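Local coordinates for molybdenum ABC transporter, periplasmic molybdenum-binding protein (Vibrio cholerae, PDB 4RXL) that binds tungstate in a cleft between two lobes and probably serves as the periplasmic molybdate- and tungstate-capturing component of an ABC-type uptake system, at residues A158-G163 against D179-V184; Y197-L202 against E210-L215. One frame throughout, in Å; residues are numbered along the deposited sequence.

In the fold
Contact 1 and contact 2 lie on opposite sides of the chain's centre, their own centres 31 Å apart, with about 13 Å between nearest atoms and no touch. Each sets a helix against a strand, and strands 181-186 and 195-201 follow one another in the chain; both pair antiparallel with the long broken strand 78-91, so the two contacts reach the same sheet at different places. Tungstate sits between them: the side chain of V160 in contact 1 and that of L199 in contact 2 are each about 13 Å from it. Neither contact touches the anion, but helix 153-161 begins at V153, a pocket residue, and Y197 on strand 195-201 hydrogen-bonds S13, another.

Contact 1 (A158-G163 against D179-V184); sequences ALVERG and DKVTIV
E161 and K180 mark the closest backbone approach, 5.1 Å between their CA atoms, where the last turn of helix 153-161 passes the residue just ahead of strand 181-186. V181 reaches for the helix: its CG1 lies 3.7 Å from E161 CG and 3.9 Å from V160 CG1. The two valines meet at about a right angle, methyl against methyl, and V160 also packs on I89 and P91 of strand 78-91. E161 lays its aliphatic stem across the base of K180, CG to CB 3.8 Å. With CG beside the backbone N (chi1 -67°) and an extended chain beyond, the stem carries the carboxylate past V181, and OE2 hydrogen-bonds S178 just ahead of the strand. K180 bends at chi2 and chi3, which brings CE to 3.7 Å from E161 O before the amino end leads away from the helix. A Schellman motif at G163 closes the helix. No hydrogen bond or salt bridge joins the two segments directly. The contact is therefore mainly hydrocarbon packing, buried at the valines and grading into the exposed lysine, with one lysine methylene against a backbone carbonyl oxygen, while the glutamate's polar end makes its bond to the turn before the strand.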
loop_
_atom_site.group_PDB
_atom_site.type_symbol
_atom_site.label_atom_id
_atom_site.label_comp_id
_atom_site.label_asym_id
_atom_site.label_seq_id
_atom_site.Cartn_x
_atom_site.Cartn_y
_atom_site.Cartn_z
ATOM N N ALA A 158 -7.241 1.895 -10.136
ATOM C CA ALA A 158 -7.776 1.634 -11.476
ATOM C C ALA A 158 -9.176 2.209 -11.688
ATOM O O ALA A 158 -9.519 2.567 -12.807
ATOM C CB ALA A 158 -7.789 0.142 -11.754
ATOM N N LEU A 159 -9.995 2.258 -10.638
ATOM C CA LEU A 159 -11.347 2.852 -10.739
ATOM C C LEU A 159 -11.272 4.337 -11.101
ATOM O O LEU A 159 -12.076 4.859 -11.865
ATOM C CB LEU A 159 -12.127 2.708 -9.427
ATOM C CG LEU A 159 -12.685 1.337 -9.071
ATOM C CD1 LEU A 159 -13.320 1.379 -7.687
ATOM C CD2 LEU A 159 -13.676 0.862 -10.139
ATOM N N VAL A 160 -10.276 4.999 -10.515
ATOM C CA VAL A 160 -10.033 6.401 -10.757
ATOM C C VAL A 160 -9.458 6.579 -12.168
ATOM O O VAL A 160 -9.906 7.457 -12.898
ATOM C CB VAL A 160 -9.128 7.042 -9.671
ATOM C CG1 VAL A 160 -9.085 8.556 -9.843
ATOM C CG2 VAL A 160 -9.672 6.682 -8.291
ATOM N N GLU A 161 -8.484 5.743 -12.545
ATOM C CA GLU A 161 -7.908 5.766 -13.897
ATOM C C GLU A 161 -8.972 5.612 -14.973
ATOM O O GLU A 161 -8.943 6.289 -16.011
ATOM C CB GLU A 161 -6.851 4.679 -14.057
ATOM C CG GLU A 161 -5.612 4.884 -13.214
ATOM C CD GLU A 161 -4.576 3.792 -13.428
ATOM O OE1 GLU A 161 -4.967 2.625 -13.681
ATOM O OE2 GLU A 161 -3.369 4.102 -13.327
ATOM N N ARG A 162 -9.923 4.714 -14.736
ATOM C CA ARG A 162 -11.031 4.509 -15.695
ATOM C C ARG A 162 -12.111 5.588 -15.645
ATOM O O ARG A 162 -13.002 5.608 -16.480
ATOM C CB ARG A 162 -11.665 3.131 -15.496
ATOM C CG ARG A 162 -10.692 1.992 -15.749
ATOM C CD ARG A 162 -11.426 0.699 -16.059
ATOM N NE ARG A 162 -12.134 0.151 -14.900
ATOM C CZ ARG A 162 -11.559 -0.525 -13.905
ATOM N NH1 ARG A 162 -10.242 -0.729 -13.885
ATOM N NH2 ARG A 162 -12.309 -0.990 -12.909
ATOM N N GLY A 163 -12.064 6.475 -14.664
ATOM C CA GLY A 163 -13.050 7.523 -14.548
ATOM C C GLY A 163 -14.340 7.069 -13.912
ATOM O O GLY A 163 -15.305 7.800 -13.944
ATOM N N ASP A 179 -0.196 8.202 -15.025
ATOM C CA ASP A 179 -0.459 9.472 -15.727
ATOM C C ASP A 179 -1.962 9.723 -15.895
ATOM O O ASP A 179 -2.391 10.848 -16.167
ATOM C CB ASP A 179 0.231 9.496 -17.095
ATOM C CG ASP A 179 1.742 9.611 -16.986
ATOM O OD1 ASP A 179 2.310 9.161 -15.968
ATOM O OD2 ASP A 179 2.365 10.154 -17.923
ATOM N N LYS A 180 -2.754 8.668 -15.724
ATOM C CA LYS A 180 -4.206 8.754 -15.812
ATOM C C LYS A 180 -4.852 9.441 -14.594
ATOM O O LYS A 180 -6.034 9.776 -14.628
ATOM C CB LYS A 180 -4.800 7.350 -15.980
ATOM C CG LYS A 180 -4.325 6.573 -17.205
ATOM C CD LYS A 180 -4.947 7.090 -18.489
ATOM C CE LYS A 180 -6.373 6.597 -18.668
ATOM N NZ LYS A 180 -7.019 7.277 -19.822
ATOM N N VAL A 181 -4.099 9.626 -13.505
ATOM C CA VAL A 181 -4.635 10.321 -12.329
ATOM C C VAL A 181 -3.773 11.499 -11.909
ATOM O O VAL A 181 -2.586 11.566 -12.215
ATOM C CB VAL A 181 -4.818 9.383 -11.111
ATOM C CG1 VAL A 181 -5.598 8.148 -11.525
ATOM C CG2 VAL A 181 -3.475 8.998 -10.511
ATOM N N THR A 182 -4.409 12.418 -11.195
ATOM C CA THR A 182 -3.756 13.591 -10.650
ATOM C C THR A 182 -4.039 13.682 -9.155
ATOM O O THR A 182 -5.143 13.378 -8.700
ATOM C CB THR A 182 -4.276 14.856 -11.357
ATOM O OG1 THR A 182 -4.064 14.733 -12.768
ATOM C CG2 THR A 182 -3.573 16.112 -10.837
ATOM N N ILE A 183 -3.045 14.139 -8.402
ATOM C CA ILE A 183 -3.215 14.374 -6.971
ATOM C C ILE A 183 -4.004 15.667 -6.712
ATOM O O ILE A 183 -3.668 16.736 -7.226
ATOM C CB ILE A 183 -1.855 14.383 -6.250
ATOM C CG1 ILE A 183 -1.174 13.022 -6.405
ATOM C CG2 ILE A 183 -2.033 14.702 -4.774
ATOM C CD1 ILE A 183 0.232 12.980 -5.879
ATOM N N VAL A 184 -5.077 15.540 -5.941
ATOM C CA VAL A 184 -5.859 16.678 -5.535
ATOM C C VAL A 184 -5.219 17.297 -4.293
ATOM O O VAL A 184 -5.007 18.501 -4.230
ATOM C CB VAL A 184 -7.326 16.297 -5.293
ATOM C CG1 VAL A 184 -8.118 17.518 -4.844
ATOM C CG2 VAL A 184 -7.931 15.727 -6.567
#

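Contact 2 (Y197-L202 against E210-L215); sequences YPLAQL and EWVAYL
L199 and Q201, two residues apart on strand 195-201, both point at helix 206-215: V212 packs against both, while L215 meets L199 alone. The strand and helix run nearly antiparallel, 163° between their directions, with axes 10.0 Å apart at closest approach. L199 stands out from the sheet with CG anti to the backbone N (chi1 163°), which carries both methyls to the helix. Its CD2 meets L215 CD1 at 3.8 Å and also L215 CB; the two leucines cross at about a right angle, and both methyls of L199 rest on the single CD1 branch of L215. The same L199 CD2 also lies 4.1 Å from V212 CG2, in a direction about square to the L215 contact. V212, one turn before L215, turns this methyl toward the strand, where it also meets the amide of Q201. That amide comes in obliquely on an extended chain, its OE1 3.7 Å from V212 CG2 and 4.0 Å from V212 CB. This is a van der Waals contact; the other end of the amide, NE2, is hydrogen-bonded to N203 O just past the strand, which ties down the group that lies against the valine. All four residues are buried. Around them, I57 touches L199, L55 touches V212, and L21 of helix 15-28 and L81 of strand 78-91 touch L215. This is helix-on-sheet packing in the alpha/beta core of a lobe of a periplasmic binding protein, with helix 206-215 following its strand through a short connection and running back over the sheet.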
loop_
_atom_site.group_PDB
_atom_site.type_symbol
_atom_site.label_atom_id
_atom_site.label_comp_id
_atom_site.label_asym_id
_atom_site.label_seq_id
_atom_site.Cartn_x
_atom_site.Cartn_y
_atom_site.Cartn_z
ATOM N N TYR A 197 6.037 -0.005 6.006
ATOM C CA TYR A 197 6.064 -1.317 5.379
ATOM C C TYR A 197 7.052 -2.254 6.040
ATOM O O TYR A 197 8.241 -2.155 5.796
ATOM C CB TYR A 197 6.505 -1.194 3.906
ATOM C CG TYR A 197 5.520 -0.511 3.014
ATOM C CD1 TYR A 197 5.398 0.841 3.029
ATOM C CD2 TYR A 197 4.712 -1.234 2.100
ATOM C CE1 TYR A 197 4.471 1.489 2.217
ATOM C CE2 TYR A 197 3.822 -0.596 1.269
ATOM C CZ TYR A 197 3.715 0.776 1.313
ATOM O OH TYR A 197 2.807 1.443 0.508
ATOM N N PRO A 198 6.581 -3.151 6.884
ATOM C CA PRO A 198 7.496 -4.166 7.386
ATOM C C PRO A 198 7.806 -5.256 6.367
ATOM O O PRO A 198 6.979 -5.619 5.545
ATOM C CB PRO A 198 6.743 -4.777 8.564
ATOM C CG PRO A 198 5.317 -4.531 8.272
ATOM C CD PRO A 198 5.237 -3.254 7.470
ATOM N N LEU A 199 8.998 -5.820 6.496
ATOM C CA LEU A 199 9.435 -6.963 5.737
ATOM C C LEU A 199 9.613 -8.078 6.744
ATOM O O LEU A 199 10.432 -7.954 7.678
ATOM C CB LEU A 199 10.745 -6.641 5.041
ATOM C CG LEU A 199 11.600 -7.780 4.494
ATOM C CD1 LEU A 199 10.895 -8.476 3.336
ATOM C CD2 LEU A 199 12.956 -7.242 4.084
ATOM N N ALA A 200 8.849 -9.153 6.571
ATOM C CA ALA A 200 8.906 -10.308 7.464
ATOM C C ALA A 200 9.592 -11.487 6.784
ATOM O O ALA A 200 9.249 -11.846 5.652
ATOM C CB ALA A 200 7.501 -10.682 7.892
ATOM N N GLN A 201 10.533 -12.114 7.471
ATOM C CA GLN A 201 11.220 -13.255 6.942
ATOM C C GLN A 201 10.564 -14.483 7.589
ATOM O O GLN A 201 10.638 -14.644 8.813
ATOM C CB GLN A 201 12.710 -13.154 7.305
ATOM C CG GLN A 201 13.601 -14.149 6.599
ATOM C CD GLN A 201 15.049 -14.079 7.082
ATOM O OE1 GLN A 201 15.579 -12.990 7.301
ATOM N NE2 GLN A 201 15.683 -15.241 7.263
ATOM N N LEU A 202 9.940 -15.353 6.803
ATOM C CA LEU A 202 9.108 -16.427 7.338
ATOM C C LEU A 202 9.860 -17.740 7.611
ATOM O O LEU A 202 9.294 -18.700 8.140
ATOM C CB LEU A 202 7.917 -16.654 6.398
ATOM C CG LEU A 202 6.902 -15.510 6.428
ATOM C CD1 LEU A 202 6.500 -15.093 5.037
ATOM C CD2 LEU A 202 5.682 -15.930 7.237
ATOM N N GLU A 210 19.728 -13.623 2.463
ATOM C CA GLU A 210 20.460 -12.818 1.472
ATOM C C GLU A 210 19.534 -11.817 0.757
ATOM O O GLU A 210 19.927 -10.687 0.491
ATOM C CB GLU A 210 21.164 -13.706 0.458
ATOM C CG GLU A 210 22.265 -14.551 1.090
ATOM C CD GLU A 210 22.880 -15.560 0.142
ATOM O OE1 GLU A 210 23.478 -16.541 0.646
ATOM O OE2 GLU A 210 22.771 -15.376 -1.092
ATOM N N TRP A 211 18.310 -12.222 0.463
ATOM C CA TRP A 211 17.328 -11.276 -0.080
ATOM C C TRP A 211 17.069 -10.113 0.868
ATOM O O TRP A 211 17.040 -8.942 0.460
ATOM C CB TRP A 211 15.992 -11.964 -0.398
ATOM C CG TRP A 211 15.680 -11.942 -1.835
ATOM C CD1 TRP A 211 15.872 -12.946 -2.751
ATOM C CD2 TRP A 211 15.148 -10.835 -2.558
ATOM N NE1 TRP A 211 15.473 -12.526 -4.003
ATOM C CE2 TRP A 211 15.030 -11.232 -3.909
ATOM C CE3 TRP A 211 14.762 -9.548 -2.197
ATOM C CZ2 TRP A 211 14.536 -10.380 -4.886
ATOM C CZ3 TRP A 211 14.268 -8.708 -3.171
ATOM C CH2 TRP A 211 14.167 -9.119 -4.491
ATOM N N VAL A 212 16.851 -10.453 2.132
ATOM C CA VAL A 212 16.572 -9.462 3.175
ATOM C C VAL A 212 17.753 -8.477 3.294
ATOM O O VAL A 212 17.550 -7.255 3.363
ATOM C CB VAL A 212 16.241 -10.179 4.505
ATOM C CG1 VAL A 212 16.263 -9.215 5.686
ATOM C CG2 VAL A 212 14.884 -10.872 4.385
ATOM N N ALA A 213 18.979 -9.007 3.283
ATOM C CA ALA A 213 20.190 -8.174 3.340
ATOM C C ALA A 213 20.223 -7.179 2.176
ATOM O O ALA A 213 20.531 -5.999 2.370
ATOM C CB ALA A 213 21.451 -9.034 3.352
ATOM N N TYR A 214 19.864 -7.647 0.979
ATOM C CA TYR A 214 19.810 -6.775 -0.187
ATOM C C TYR A 214 18.704 -5.721 -0.031
ATOM O O TYR A 214 18.947 -4.533 -0.298
ATOM C CB TYR A 214 19.631 -7.578 -1.493
ATOM C CG TYR A 214 19.236 -6.709 -2.670
ATOM C CD1 TYR A 214 20.173 -5.921 -3.342
ATOM C CD2 TYR A 214 17.910 -6.618 -3.063
ATOM C CE1 TYR A 214 19.795 -5.106 -4.398
ATOM C CE2 TYR A 214 17.529 -5.814 -4.113
ATOM C CZ TYR A 214 18.459 -5.062 -4.769
ATOM O OH TYR A 214 18.049 -4.255 -5.801
ATOM N N LEU A 215 17.527 -6.126 0.435
ATOM C CA LEU A 215 16.387 -5.168 0.564
ATOM C C LEU A 215 16.662 -4.039 1.561
ATOM O O LEU A 215 16.097 -2.955 1.445
ATOM C CB LEU A 215 15.078 -5.890 0.930
ATOM C CG LEU A 215 14.511 -6.733 -0.216
ATOM C CD1 LEU A 215 13.411 -7.643 0.301
ATOM C CD2 LEU A 215 14.025 -5.855 -1.374
#